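Local atomic coordinates of CocE/NonD family hydrolase (Staphylococcus aureus subsp. aureus COL, PDB entry 3III), a protein that probably hydrolyses ester or amide bonds as a serine hydrolase of the alpha/beta-hydrolase superfamily, related to cocaine esterase CocE and the X-Pro dipeptidyl-peptidases. Residues Ile56-Pro61 with Gln156-Gly161; Lys78-Lys83 with Phe222-Asp227; Phe216-Ile221 with Glu232-Ala237; Pro261-Ala266 with Lys313-Phe318; Glu345-Ser350 with Asp402-Gly407. All blocks are in the same frame, centred on the assembly; numbering follows the deposited sequence.

Overall arrangement
Interactions 1, 3 and 4 are buried, while interactions 2 and 5 lie at the surface, and the chemistry follows: apolar and CH-pi packing inside, amide-guanidinium and carboxylate-ammonium bonds outside. Interactions 1, 4 and 5 all reach the 11-stranded mixed sheet, 1 through strand 53-60, 4 through strand 262-267 and 5 through an edge strand, 343-349. Interactions 2 and 3 share helix 213-224 and touch where Phe-222 packs on Glu-232 and Asp-233. Interactions 1 and 2 meet as well, through Asn-57 hydrogen-bonded to Lys-78 and Asp-79. Interaction 5, about 40 Å from interaction 2 between centres, joins the sheet of the hydrolase fold to the C-terminal beta-sandwich domain.

Interaction 1. Residues Ile56-Pro61 with Gln156-Gly161; sequences INIFRP and QSWSNG
Trp-158 presents one face of its indole to Ile-58 and Arg-60, two side chains on the same side of strand 53-60. Gln-156 starts a type I beta turn closed by Ser-159 N on Gln-156 O, and its CB lies 3.5 Å from the indole plane of Trp-158 on the face opposite Ile-58. At Trp-158 the six-membered ring receives Ile-58 CG2 over its face, 4.3 Å from the centroid, while Ile-58 CD1 approaches CZ2 of Trp-158 at 3.5 Å. The turn follows helix 140-154, and its indole packs against the mixed sheet of the alpha/beta-hydrolase fold, with Val-119, Val-121 and Trp-152 also around it. Over the five-membered ring sits Arg-60 CD, 3.4 Å from CD1 of Trp-158. Arg-60 runs extended from CG to NE across the indole, its guanidinium within 8° of parallel to it, and NE forms a salt bridge with Glu-41. Ser-159 OG accepts from Gly-161 N at 3.0 Å, an ST turn.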
# COMPACT_ATOMS: atom_id res chain seq x y z
N ILE A 56 -22.70 -2.55 -12.67
CA ILE A 56 -22.11 -1.20 -12.40
C ILE A 56 -23.16 -0.18 -12.01
O ILE A 56 -24.37 -0.37 -12.21
CB ILE A 56 -21.38 -0.63 -13.68
CG1 ILE A 56 -22.37 -0.36 -14.82
CG2 ILE A 56 -20.39 -1.65 -14.20
CD1 ILE A 56 -21.72 0.25 -16.16
N ASN A 57 -22.68 0.94 -11.46
CA ASN A 57 -23.44 2.17 -11.37
C ASN A 57 -22.74 3.25 -12.16
O ASN A 57 -21.51 3.31 -12.18
CB ASN A 57 -23.52 2.64 -9.92
CG ASN A 57 -24.20 1.64 -9.01
OD1 ASN A 57 -25.15 0.96 -9.41
ND2 ASN A 57 -23.77 1.62 -7.76
N ILE A 58 -23.52 4.13 -12.77
CA ILE A 58 -23.00 5.27 -13.49
C ILE A 58 -23.59 6.56 -12.91
O ILE A 58 -24.80 6.74 -12.90
CB ILE A 58 -23.42 5.24 -14.98
CG1 ILE A 58 -22.99 3.95 -15.70
CG2 ILE A 58 -22.91 6.50 -15.74
CD1 ILE A 58 -23.73 3.70 -17.09
N PHE A 59 -22.73 7.47 -12.45
CA PHE A 59 -23.17 8.78 -12.01
C PHE A 59 -22.71 9.77 -13.04
O PHE A 59 -21.50 9.80 -13.39
CB PHE A 59 -22.47 9.12 -10.70
CG PHE A 59 -22.86 8.23 -9.53
CD1 PHE A 59 -23.86 8.61 -8.68
CD2 PHE A 59 -22.22 7.00 -9.31
CE1 PHE A 59 -24.22 7.78 -7.60
CE2 PHE A 59 -22.53 6.19 -8.26
CZ PHE A 59 -23.53 6.57 -7.39
N ARG A 60 -23.65 10.57 -13.54
CA ARG A 60 -23.35 11.51 -14.60
C ARG A 60 -24.16 12.78 -14.53
O ARG A 60 -25.23 12.80 -13.94
CB ARG A 60 -23.47 10.82 -15.95
CG ARG A 60 -24.80 10.17 -16.23
CD ARG A 60 -24.78 9.42 -17.57
NE ARG A 60 -26.14 8.96 -17.92
CZ ARG A 60 -27.06 9.73 -18.48
NH1 ARG A 60 -26.81 10.98 -18.81
NH2 ARG A 60 -28.27 9.25 -18.71
N PRO A 61 -23.65 13.85 -15.14
CA PRO A 61 -24.39 15.08 -15.15
C PRO A 61 -25.74 14.92 -15.84
O PRO A 61 -25.91 14.15 -16.80
CB PRO A 61 -23.48 16.03 -15.91
CG PRO A 61 -22.15 15.46 -15.78
CD PRO A 61 -22.36 14.00 -15.82
N GLN A 156 -19.62 4.88 -24.75
CA GLN A 156 -20.96 5.28 -24.37
C GLN A 156 -21.26 6.74 -24.73
O GLN A 156 -20.40 7.59 -24.85
CB GLN A 156 -21.16 5.07 -22.88
CG GLN A 156 -21.06 3.62 -22.46
CD GLN A 156 -21.77 2.67 -23.37
OE1 GLN A 156 -23.00 2.74 -23.51
NE2 GLN A 156 -21.00 1.79 -24.05
N SER A 157 -22.54 7.04 -24.83
CA SER A 157 -23.00 8.34 -25.31
C SER A 157 -22.49 9.49 -24.43
O SER A 157 -22.23 10.61 -24.92
CB SER A 157 -24.54 8.32 -25.41
OG SER A 157 -25.09 8.20 -24.10
N TRP A 158 -22.33 9.24 -23.14
CA TRP A 158 -21.88 10.26 -22.19
C TRP A 158 -20.35 10.34 -22.04
O TRP A 158 -19.87 11.07 -21.16
CB TRP A 158 -22.53 10.05 -20.81
CG TRP A 158 -22.73 8.55 -20.43
CD1 TRP A 158 -23.87 7.84 -20.49
CD2 TRP A 158 -21.71 7.63 -20.01
NE1 TRP A 158 -23.65 6.54 -20.10
CE2 TRP A 158 -22.33 6.38 -19.80
CE3 TRP A 158 -20.34 7.75 -19.78
CZ2 TRP A 158 -21.64 5.27 -19.38
CZ3 TRP A 158 -19.64 6.64 -19.36
CH2 TRP A 158 -20.30 5.41 -19.14
N SER A 159 -19.60 9.62 -22.86
CA SER A 159 -18.17 9.51 -22.67
C SER A 159 -17.42 10.26 -23.75
O SER A 159 -17.70 10.10 -24.94
CB SER A 159 -17.74 8.05 -22.65
OG SER A 159 -16.33 7.95 -22.67
N ASN A 160 -16.44 11.04 -23.33
CA ASN A 160 -15.55 11.72 -24.26
C ASN A 160 -14.42 10.83 -24.76
O ASN A 160 -13.52 11.31 -25.44
CB ASN A 160 -14.99 13.04 -23.69
CG ASN A 160 -13.81 12.83 -22.67
OD1 ASN A 160 -13.49 11.71 -22.29
ND2 ASN A 160 -13.20 13.92 -22.24
N GLY A 161 -14.45 9.55 -24.37
CA GLY A 161 -13.45 8.58 -24.84
C GLY A 161 -12.25 8.38 -23.91
O GLY A 161 -11.48 7.45 -24.12

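Interaction 2. Residues Lys78-Lys83 with Phe222-Asp227; sequences KDNKPK and FARWTD
Arg-224 reaches from the last turn of helix 213-224 to Asn-80 in the loop after strand 67-74, and a single side-chain hydrogen bond joins them. NH2 of Arg-224 donates to OD1 of Asn-80 at 3.1 Å, with an N-H...O angle of 163°. The bond is planar on both sides: the donor lies in the carbonyl plane of the amide, OD1 lies at the guanidinium edge, and the two flat groups are only 27° apart. CG of Arg-224, anti to the backbone nitrogen (chi1 -175°), lies 3.3 Å above the Trp-225 indole plane; the bend at chi2 then turns the rest of the chain toward Asn-80. The guanidinium, too, has Trp-225 CH2 at one face, 3.4 Å above its plane. Both segments belong to the S15-type hydrolase region, the helix being one of those inserted between strands 186-192 and 262-267 of the central sheet. Asn-80 holds CG trans to its carbonyl carbon, and its ND2 donates to Tyr-76 O, which would fix the rotation of the amide, with OD1 toward the arginine; Arg-224 NE adds a weak bond to the same carbonyl. Trp-225 NE1 is held by Thr-75 O. Lys-78 NZ forms salt bridges with Asp-79 and Asp-43.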
# COMPACT_ATOMS: atom_id res chain seq x y z
N LYS A 78 -20.54 -2.56 -4.89
CA LYS A 78 -20.69 -1.26 -5.57
C LYS A 78 -21.76 -0.35 -4.91
O LYS A 78 -21.76 0.88 -5.19
CB LYS A 78 -21.02 -1.45 -7.03
CG LYS A 78 -22.44 -1.98 -7.31
CD LYS A 78 -22.77 -1.95 -8.81
CE LYS A 78 -24.15 -2.45 -9.14
NZ LYS A 78 -25.24 -1.65 -8.49
N ASP A 79 -22.65 -0.91 -4.10
CA ASP A 79 -23.69 -0.14 -3.46
C ASP A 79 -23.49 0.02 -1.97
O ASP A 79 -24.42 0.37 -1.26
CB ASP A 79 -25.03 -0.78 -3.77
CG ASP A 79 -25.32 -0.73 -5.22
OD1 ASP A 79 -25.33 0.38 -5.73
OD2 ASP A 79 -25.49 -1.78 -5.86
N ASN A 80 -22.29 -0.23 -1.49
CA ASN A 80 -22.02 -0.02 -0.07
C ASN A 80 -22.25 1.44 0.36
O ASN A 80 -21.69 2.38 -0.23
CB ASN A 80 -20.60 -0.47 0.29
CG ASN A 80 -20.39 -1.99 0.09
OD1 ASN A 80 -21.31 -2.77 -0.29
ND2 ASN A 80 -19.17 -2.41 0.35
N LYS A 81 -23.14 1.60 1.33
CA LYS A 81 -23.26 2.86 2.03
C LYS A 81 -22.05 2.95 3.00
O LYS A 81 -21.82 2.05 3.82
CB LYS A 81 -24.62 2.98 2.77
CG LYS A 81 -24.95 4.40 3.21
CD LYS A 81 -26.34 4.50 3.81
CE LYS A 81 -26.55 5.84 4.52
NZ LYS A 81 -25.58 6.01 5.66
N PRO A 82 -21.24 4.04 2.89
CA PRO A 82 -20.07 4.09 3.80
C PRO A 82 -20.47 4.03 5.29
O PRO A 82 -21.48 4.64 5.67
CB PRO A 82 -19.40 5.43 3.45
CG PRO A 82 -20.51 6.29 2.78
CD PRO A 82 -21.48 5.30 2.16
N LYS A 83 -19.71 3.31 6.12
CA LYS A 83 -20.09 3.16 7.53
C LYS A 83 -19.77 4.41 8.33
O LYS A 83 -18.62 4.82 8.38
CB LYS A 83 -19.38 1.96 8.13
CG LYS A 83 -19.86 0.65 7.56
CD LYS A 83 -19.77 -0.45 8.61
CE LYS A 83 -18.53 -1.29 8.45
NZ LYS A 83 -18.50 -2.36 9.48
N PHE A 222 -15.04 -13.71 1.39
CA PHE A 222 -15.92 -14.85 1.52
C PHE A 222 -17.24 -14.50 2.23
O PHE A 222 -18.30 -14.90 1.79
CB PHE A 222 -15.19 -16.00 2.24
CG PHE A 222 -14.48 -16.96 1.32
CD1 PHE A 222 -15.20 -18.07 0.74
CD2 PHE A 222 -13.14 -16.78 1.00
CE1 PHE A 222 -14.54 -19.02 -0.10
CE2 PHE A 222 -12.46 -17.69 0.17
CZ PHE A 222 -13.17 -18.81 -0.41
N ALA A 223 -17.15 -13.73 3.33
CA ALA A 223 -18.34 -13.33 4.12
C ALA A 223 -19.25 -12.34 3.37
O ALA A 223 -20.47 -12.29 3.59
CB ALA A 223 -17.88 -12.76 5.48
N ARG A 224 -18.67 -11.57 2.44
CA ARG A 224 -19.42 -10.58 1.73
C ARG A 224 -20.38 -11.22 0.71
O ARG A 224 -21.43 -10.65 0.46
CB ARG A 224 -18.48 -9.59 1.03
CG ARG A 224 -19.12 -8.42 0.33
CD ARG A 224 -19.68 -7.38 1.29
NE ARG A 224 -20.52 -6.38 0.61
CZ ARG A 224 -21.78 -6.60 0.20
NH1 ARG A 224 -22.38 -7.79 0.35
NH2 ARG A 224 -22.44 -5.61 -0.41
N TRP A 225 -20.01 -12.38 0.14
CA TRP A 225 -20.78 -13.01 -0.99
C TRP A 225 -20.96 -14.50 -0.71
O TRP A 225 -20.47 -15.35 -1.44
CB TRP A 225 -20.09 -12.81 -2.38
CG TRP A 225 -19.65 -11.39 -2.64
CD1 TRP A 225 -18.37 -10.91 -2.70
CD2 TRP A 225 -20.51 -10.27 -2.81
NE1 TRP A 225 -18.38 -9.54 -2.87
CE2 TRP A 225 -19.68 -9.12 -2.93
CE3 TRP A 225 -21.89 -10.10 -2.80
CZ2 TRP A 225 -20.20 -7.85 -3.11
CZ3 TRP A 225 -22.40 -8.79 -2.99
CH2 TRP A 225 -21.56 -7.72 -3.15
N THR A 226 -21.69 -14.80 0.36
CA THR A 226 -21.80 -16.16 0.80
C THR A 226 -22.55 -17.03 -0.21
O THR A 226 -22.47 -18.23 -0.14
CB THR A 226 -22.48 -16.29 2.18
OG1 THR A 226 -23.75 -15.62 2.15
CG2 THR A 226 -21.58 -15.73 3.32
N ASP A 227 -23.30 -16.45 -1.12
CA ASP A 227 -24.01 -17.26 -2.10
C ASP A 227 -23.22 -17.46 -3.41
O ASP A 227 -23.75 -17.95 -4.40
CB ASP A 227 -25.38 -16.68 -2.37
CG ASP A 227 -25.34 -15.30 -2.94
OD1 ASP A 227 -24.29 -14.59 -2.89
OD2 ASP A 227 -26.41 -14.92 -3.44

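Interaction 3. Residues Phe216-Ile221 with Glu232-Ala237; sequences FWTQGI and EDLIQA
Two helices of the region inserted between strands 186-192 and 262-267 pack here, helix 213-224 against the first turn of helix 234-240. They come closest at Thr-218 and Leu-234, whose CA atoms are 6.4 Å apart. Thr-218 CG2 fits between the two hydrophobic residues that open the second helix, 3.8 Å from Leu-234 CB and 4.0 Å from Ile-235 CG1. With the methyl trans to the backbone nitrogen, OG1 takes the position beside that nitrogen (chi1 -59°) and hydrogen-bonds to Tyr-214 O, so the buried hydroxyl is satisfied within its own helix. Leu-234 CD1 meets the six-membered ring of Trp-217 obliquely, 3.8 Å from CZ3. Asp-233 is the N-cap of helix 234-240: its OD1 accepts from Gln-236 N at 2.9 Å, the donor lying well above the carboxylate plane. Around the contact, Trp-217 stacks on Trp-138 and hydrogen-bonds through NE1 to Tyr-76, Phe-216 touches a bound palmitic acid, and helix 246-249 packs by Phe-247 on Glu-232 and Ala-237.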
# COMPACT_ATOMS: atom_id res chain seq x y z
N PHE A 216 -7.86 -12.15 7.58
CA PHE A 216 -9.03 -11.33 7.87
C PHE A 216 -9.68 -10.79 6.56
O PHE A 216 -10.92 -10.85 6.34
CB PHE A 216 -8.56 -10.18 8.73
CG PHE A 216 -9.55 -9.03 8.86
CD1 PHE A 216 -10.65 -9.16 9.70
CD2 PHE A 216 -9.34 -7.82 8.22
CE1 PHE A 216 -11.54 -8.09 9.84
CE2 PHE A 216 -10.19 -6.77 8.39
CZ PHE A 216 -11.30 -6.92 9.20
N TRP A 217 -8.81 -10.35 5.68
CA TRP A 217 -9.19 -9.77 4.40
C TRP A 217 -9.82 -10.86 3.55
O TRP A 217 -10.91 -10.68 2.95
CB TRP A 217 -7.93 -9.20 3.74
CG TRP A 217 -8.10 -8.81 2.35
CD1 TRP A 217 -8.75 -7.72 1.89
CD2 TRP A 217 -7.61 -9.50 1.20
NE1 TRP A 217 -8.72 -7.70 0.52
CE2 TRP A 217 -8.02 -8.79 0.07
CE3 TRP A 217 -6.87 -10.67 1.01
CZ2 TRP A 217 -7.69 -9.17 -1.23
CZ3 TRP A 217 -6.54 -11.05 -0.30
CH2 TRP A 217 -6.97 -10.33 -1.39
N THR A 218 -9.13 -11.99 3.45
CA THR A 218 -9.66 -13.08 2.65
C THR A 218 -11.03 -13.52 3.14
O THR A 218 -11.96 -13.68 2.35
CB THR A 218 -8.73 -14.31 2.63
OG1 THR A 218 -7.46 -13.94 2.10
CG2 THR A 218 -9.38 -15.38 1.72
N GLN A 219 -11.15 -13.74 4.45
CA GLN A 219 -12.39 -14.15 5.07
C GLN A 219 -13.52 -13.16 4.85
O GLN A 219 -14.68 -13.55 4.64
CB GLN A 219 -12.18 -14.42 6.57
CG GLN A 219 -11.45 -15.70 6.69
CD GLN A 219 -10.89 -15.97 8.05
OE1 GLN A 219 -10.72 -15.06 8.89
NE2 GLN A 219 -10.57 -17.21 8.28
N GLY A 220 -13.17 -11.89 4.91
CA GLY A 220 -14.08 -10.81 4.62
C GLY A 220 -14.73 -10.87 3.23
O GLY A 220 -15.92 -10.58 3.09
N ILE A 221 -13.95 -11.24 2.22
CA ILE A 221 -14.46 -11.40 0.86
C ILE A 221 -15.45 -12.56 0.83
O ILE A 221 -16.58 -12.41 0.39
CB ILE A 221 -13.30 -11.58 -0.17
CG1 ILE A 221 -12.43 -10.30 -0.19
CG2 ILE A 221 -13.88 -11.98 -1.53
CD1 ILE A 221 -11.20 -10.31 -1.16
N GLU A 232 -12.13 -17.74 -4.78
CA GLU A 232 -10.85 -18.42 -4.67
C GLU A 232 -10.46 -18.54 -3.20
O GLU A 232 -10.52 -17.56 -2.48
CB GLU A 232 -9.78 -17.66 -5.44
CG GLU A 232 -8.40 -18.25 -5.36
CD GLU A 232 -7.36 -17.46 -6.18
OE1 GLU A 232 -7.66 -16.32 -6.55
OE2 GLU A 232 -6.24 -18.01 -6.39
N ASP A 233 -10.01 -19.72 -2.78
CA ASP A 233 -9.64 -19.95 -1.38
C ASP A 233 -8.18 -19.55 -1.15
O ASP A 233 -7.24 -20.36 -1.24
CB ASP A 233 -9.86 -21.42 -1.01
CG ASP A 233 -9.58 -21.69 0.45
OD1 ASP A 233 -8.99 -20.86 1.18
OD2 ASP A 233 -9.93 -22.78 0.86
N LEU A 234 -8.00 -18.29 -0.81
CA LEU A 234 -6.68 -17.73 -0.65
C LEU A 234 -6.07 -18.11 0.68
O LEU A 234 -4.90 -18.00 0.83
CB LEU A 234 -6.70 -16.20 -0.84
CG LEU A 234 -6.76 -15.73 -2.30
CD1 LEU A 234 -7.15 -14.22 -2.35
CD2 LEU A 234 -5.46 -16.04 -3.06
N ILE A 235 -6.87 -18.59 1.63
CA ILE A 235 -6.32 -19.14 2.88
C ILE A 235 -5.51 -20.42 2.52
O ILE A 235 -4.34 -20.59 2.88
CB ILE A 235 -7.45 -19.45 3.88
CG1 ILE A 235 -8.18 -18.16 4.31
CG2 ILE A 235 -6.93 -20.14 5.11
CD1 ILE A 235 -7.26 -17.20 5.01
N GLN A 236 -6.14 -21.29 1.76
CA GLN A 236 -5.48 -22.53 1.36
C GLN A 236 -4.29 -22.26 0.41
O GLN A 236 -3.25 -22.95 0.50
CB GLN A 236 -6.49 -23.53 0.74
CG GLN A 236 -5.87 -24.86 0.30
CD GLN A 236 -5.13 -25.61 1.44
OE1 GLN A 236 -5.51 -25.49 2.61
NE2 GLN A 236 -4.11 -26.44 1.09
N ALA A 237 -4.39 -21.22 -0.43
CA ALA A 237 -3.32 -20.87 -1.37
C ALA A 237 -2.06 -20.52 -0.55
O ALA A 237 -0.94 -20.99 -0.87
CB ALA A 237 -3.74 -19.70 -2.37

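Interaction 4. Residues Pro261-Ala266 with Lys313-Phe318; sequences PLLTCA and KSFFDF
Strand 262-267 meets helix 306-319 most closely at Leu-263 and Phe-315, with 7.6 Å between their CA atoms; the strand is extended, and the helix continues beyond the segment at both ends. Phe-315 carries the contact. A chi1 of 173°, anti across the N-CA-CB-CG torsion, sends the ring out from the helix onto the backbone of the strand. Leu-263 CB sits over the middle of one face, 3.7 Å from the ring centroid and just 9° off the normal, a CH-pi contact. The far end of the ring abuts peptide atoms: Phe-315 CZ lies 3.5 Å from Leu-263 N, and Pro-261 O approaches the ring edge 3.6 Å from the same CZ. Beyond CB, the leucine runs back past the ring, and its CD2 comes 4.1 Å from Phe-315 CB. This is a helix packed on a face of the central sheet of an alpha/beta-hydrolase fold, the strand lying between strands 186-192 and 290-295, while Trp-327, edge-to-face, and Tyr-319 add further rings around Phe-315.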
# COMPACT_ATOMS: atom_id res chain seq x y z
N PRO A 261 -0.15 7.49 -18.28
CA PRO A 261 0.16 8.57 -17.36
C PRO A 261 -0.33 8.26 -15.94
O PRO A 261 -1.47 7.80 -15.73
CB PRO A 261 -0.60 9.76 -17.93
CG PRO A 261 -0.63 9.52 -19.41
CD PRO A 261 -0.76 7.99 -19.53
N LEU A 262 0.52 8.54 -14.98
CA LEU A 262 0.45 7.93 -13.65
C LEU A 262 0.70 8.92 -12.51
O LEU A 262 1.67 9.64 -12.52
CB LEU A 262 1.54 6.82 -13.60
CG LEU A 262 1.90 6.24 -12.24
CD1 LEU A 262 0.65 5.52 -11.67
CD2 LEU A 262 3.03 5.21 -12.34
N LEU A 263 -0.25 8.97 -11.57
CA LEU A 263 -0.13 9.63 -10.29
C LEU A 263 -0.26 8.57 -9.19
O LEU A 263 -1.33 8.04 -8.96
CB LEU A 263 -1.20 10.75 -10.17
CG LEU A 263 -1.28 11.42 -8.80
CD1 LEU A 263 0.03 12.14 -8.38
CD2 LEU A 263 -2.46 12.44 -8.70
N THR A 264 0.85 8.23 -8.54
CA THR A 264 0.89 7.27 -7.47
C THR A 264 0.87 7.93 -6.14
O THR A 264 1.57 8.95 -5.93
CB THR A 264 2.20 6.47 -7.56
OG1 THR A 264 2.28 5.88 -8.87
CG2 THR A 264 2.27 5.36 -6.45
N CYS A 265 0.10 7.39 -5.20
CA CYS A 265 0.34 7.76 -3.79
C CYS A 265 0.90 6.53 -3.09
O CYS A 265 0.36 5.42 -3.24
CB CYS A 265 -0.93 8.25 -3.10
SG CYS A 265 -0.66 8.48 -1.35
N ALA A 266 2.00 6.75 -2.37
CA ALA A 266 2.57 5.84 -1.36
C ALA A 266 2.53 6.50 0.01
O ALA A 266 2.51 7.74 0.11
CB ALA A 266 4.03 5.48 -1.70
N LYS A 313 -7.70 16.06 -9.32
CA LYS A 313 -8.49 16.73 -10.34
C LYS A 313 -7.58 17.49 -11.32
O LYS A 313 -7.84 17.51 -12.51
CB LYS A 313 -9.53 17.69 -9.68
CG LYS A 313 -10.42 18.50 -10.70
CD LYS A 313 -11.50 19.35 -9.94
CE LYS A 313 -11.30 20.82 -10.16
NZ LYS A 313 -11.24 21.23 -11.68
N SER A 314 -6.50 18.09 -10.83
CA SER A 314 -5.61 18.80 -11.71
C SER A 314 -4.96 17.81 -12.73
O SER A 314 -4.88 18.11 -13.93
CB SER A 314 -4.55 19.59 -10.92
OG SER A 314 -3.61 20.14 -11.88
N PHE A 315 -4.59 16.63 -12.25
CA PHE A 315 -3.99 15.56 -13.07
C PHE A 315 -5.01 15.08 -14.11
O PHE A 315 -4.71 15.01 -15.30
CB PHE A 315 -3.56 14.44 -12.14
CG PHE A 315 -3.06 13.18 -12.81
CD1 PHE A 315 -1.84 13.14 -13.48
CD2 PHE A 315 -3.80 12.01 -12.69
CE1 PHE A 315 -1.38 11.95 -14.03
CE2 PHE A 315 -3.35 10.81 -13.24
CZ PHE A 315 -2.12 10.79 -13.92
N PHE A 316 -6.23 14.83 -13.66
CA PHE A 316 -7.27 14.36 -14.58
C PHE A 316 -7.76 15.45 -15.54
O PHE A 316 -8.13 15.13 -16.65
CB PHE A 316 -8.46 13.76 -13.83
CG PHE A 316 -8.32 12.28 -13.46
CD1 PHE A 316 -7.25 11.51 -13.84
CD2 PHE A 316 -9.32 11.68 -12.67
CE1 PHE A 316 -7.16 10.14 -13.46
CE2 PHE A 316 -9.29 10.35 -12.36
CZ PHE A 316 -8.18 9.56 -12.74
N ASP A 317 -7.77 16.72 -15.13
CA ASP A 317 -8.15 17.79 -16.04
C ASP A 317 -7.12 17.84 -17.17
O ASP A 317 -7.47 18.06 -18.36
CB ASP A 317 -8.17 19.16 -15.36
CG ASP A 317 -9.34 19.38 -14.42
OD1 ASP A 317 -10.34 18.62 -14.43
OD2 ASP A 317 -9.24 20.39 -13.71
N PHE A 318 -5.84 17.60 -16.82
CA PHE A 318 -4.82 17.57 -17.90
C PHE A 318 -5.02 16.37 -18.82
O PHE A 318 -5.00 16.52 -20.03
CB PHE A 318 -3.41 17.56 -17.30
CG PHE A 318 -2.32 17.77 -18.29
CD1 PHE A 318 -1.87 19.04 -18.57
CD2 PHE A 318 -1.72 16.70 -18.93
CE1 PHE A 318 -0.83 19.28 -19.54
CE2 PHE A 318 -0.65 16.91 -19.85
CZ PHE A 318 -0.22 18.20 -20.14

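Interaction 5. Residues Glu345-Ser350 with Asp402-Gly407; sequences EFKSAS and DTELVG
Strands 343-349 and 403-406 belong to different sheets and stay well apart, 10.8 Å between the nearest CA atoms, those of Lys-347 and Val-406, so the meeting is left to long side chains. Lys-347 and Glu-404 reach for each other from opposite directions, both extended beyond CG. NZ of Lys-347 forms a forked salt bridge to the carboxylate of Glu-404, at 2.6 Å from OE1 and 2.8 Å from OE2. It sits on the syn side of both oxygens, about 20° out of the carboxylate plane. In Lys-347, chi1 of -63° places CG anti to the carbonyl carbon, and the straight chain beyond it spans the gap between the strands. Glu-345, on the same strand, joins through a water that donates to its OE1 at 2.8 Å and to Glu-404 OE2 at 2.7 Å. Strand 343-349 is an edge strand of the hydrolase sheet, and strand 403-406 lies in the C-terminal beta-sandwich, next to strand 553-559. Asn-560 ND2 hydrogen-bonds to Glu-404 OE1. With lysine, amide and water all donating to it, the Glu-404 carboxylate is probably kept ionised, and the lysine and water would ease its repulsion from Glu-345, whose OE1 is 4.5 Å from Glu-404 OE2.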
# COMPACT_ATOMS: atom_id res chain seq x y z
N GLU A 345 7.57 17.93 7.18
CA GLU A 345 7.75 18.94 6.16
C GLU A 345 7.70 18.22 4.82
O GLU A 345 8.30 17.15 4.64
CB GLU A 345 9.13 19.58 6.40
CG GLU A 345 9.62 20.43 5.29
CD GLU A 345 11.01 21.10 5.53
OE1 GLU A 345 11.80 20.70 6.44
OE2 GLU A 345 11.28 22.01 4.74
N PHE A 346 6.98 18.77 3.85
CA PHE A 346 6.95 18.19 2.55
C PHE A 346 8.05 18.81 1.67
O PHE A 346 8.23 20.02 1.67
CB PHE A 346 5.57 18.37 1.94
CG PHE A 346 4.56 17.43 2.49
CD1 PHE A 346 4.26 16.27 1.83
CD2 PHE A 346 3.92 17.69 3.71
CE1 PHE A 346 3.32 15.38 2.31
CE2 PHE A 346 3.01 16.77 4.23
CZ PHE A 346 2.70 15.60 3.52
N LYS A 347 8.76 17.96 0.97
CA LYS A 347 9.84 18.33 0.09
C LYS A 347 9.59 17.71 -1.31
O LYS A 347 8.63 16.96 -1.47
CB LYS A 347 11.20 17.89 0.67
CG LYS A 347 11.51 18.60 2.00
CD LYS A 347 12.95 18.32 2.46
CE LYS A 347 13.41 19.25 3.61
NZ LYS A 347 14.85 18.93 4.03
N SER A 348 10.43 18.04 -2.30
CA SER A 348 10.25 17.48 -3.64
C SER A 348 11.57 17.03 -4.24
O SER A 348 12.64 17.45 -3.78
CB SER A 348 9.61 18.51 -4.55
OG SER A 348 10.42 19.65 -4.61
N ALA A 349 11.49 16.10 -5.18
CA ALA A 349 12.65 15.60 -5.92
C ALA A 349 12.26 15.20 -7.34
O ALA A 349 11.07 15.09 -7.65
CB ALA A 349 13.26 14.40 -5.19
N SER A 350 13.25 14.91 -8.18
CA SER A 350 13.04 14.61 -9.59
C SER A 350 12.84 13.10 -9.81
O SER A 350 12.38 12.65 -10.88
CB SER A 350 14.25 15.15 -10.37
OG SER A 350 15.40 14.41 -9.99
N ASP A 402 21.32 17.40 12.42
CA ASP A 402 20.07 17.06 11.77
C ASP A 402 20.34 16.22 10.50
O ASP A 402 21.11 16.64 9.65
CB ASP A 402 19.34 18.32 11.36
CG ASP A 402 18.76 19.11 12.54
OD1 ASP A 402 18.90 18.74 13.72
OD2 ASP A 402 18.11 20.11 12.23
N THR A 403 19.70 15.05 10.40
CA THR A 403 19.91 14.14 9.30
C THR A 403 18.59 13.65 8.80
O THR A 403 17.79 13.18 9.61
CB THR A 403 20.74 12.94 9.78
OG1 THR A 403 21.98 13.45 10.29
CG2 THR A 403 20.99 11.90 8.67
N GLU A 404 18.39 13.71 7.48
CA GLU A 404 17.17 13.15 6.87
C GLU A 404 17.43 11.83 6.18
O GLU A 404 18.31 11.72 5.33
CB GLU A 404 16.50 14.14 5.91
CG GLU A 404 16.14 15.47 6.63
CD GLU A 404 15.44 16.51 5.79
OE1 GLU A 404 15.32 16.39 4.55
OE2 GLU A 404 14.98 17.50 6.43
N LEU A 405 16.65 10.82 6.56
CA LEU A 405 16.70 9.50 5.98
C LEU A 405 15.42 9.27 5.18
O LEU A 405 14.33 9.19 5.73
CB LEU A 405 16.81 8.42 7.06
CG LEU A 405 18.06 8.51 7.95
CD1 LEU A 405 18.10 7.21 8.70
CD2 LEU A 405 19.34 8.78 7.18
N VAL A 406 15.55 9.16 3.86
CA VAL A 406 14.38 8.97 3.01
C VAL A 406 14.67 7.91 1.98
O VAL A 406 15.45 8.12 1.07
CB VAL A 406 13.95 10.28 2.34
CG1 VAL A 406 12.71 10.05 1.40
CG2 VAL A 406 13.61 11.38 3.36
N GLY A 407 13.96 6.80 2.09
CA GLY A 407 14.14 5.69 1.21
C GLY A 407 14.19 4.34 1.91
O GLY A 407 13.65 4.17 3.04
O HOH W 1 12.60 18.21 7.41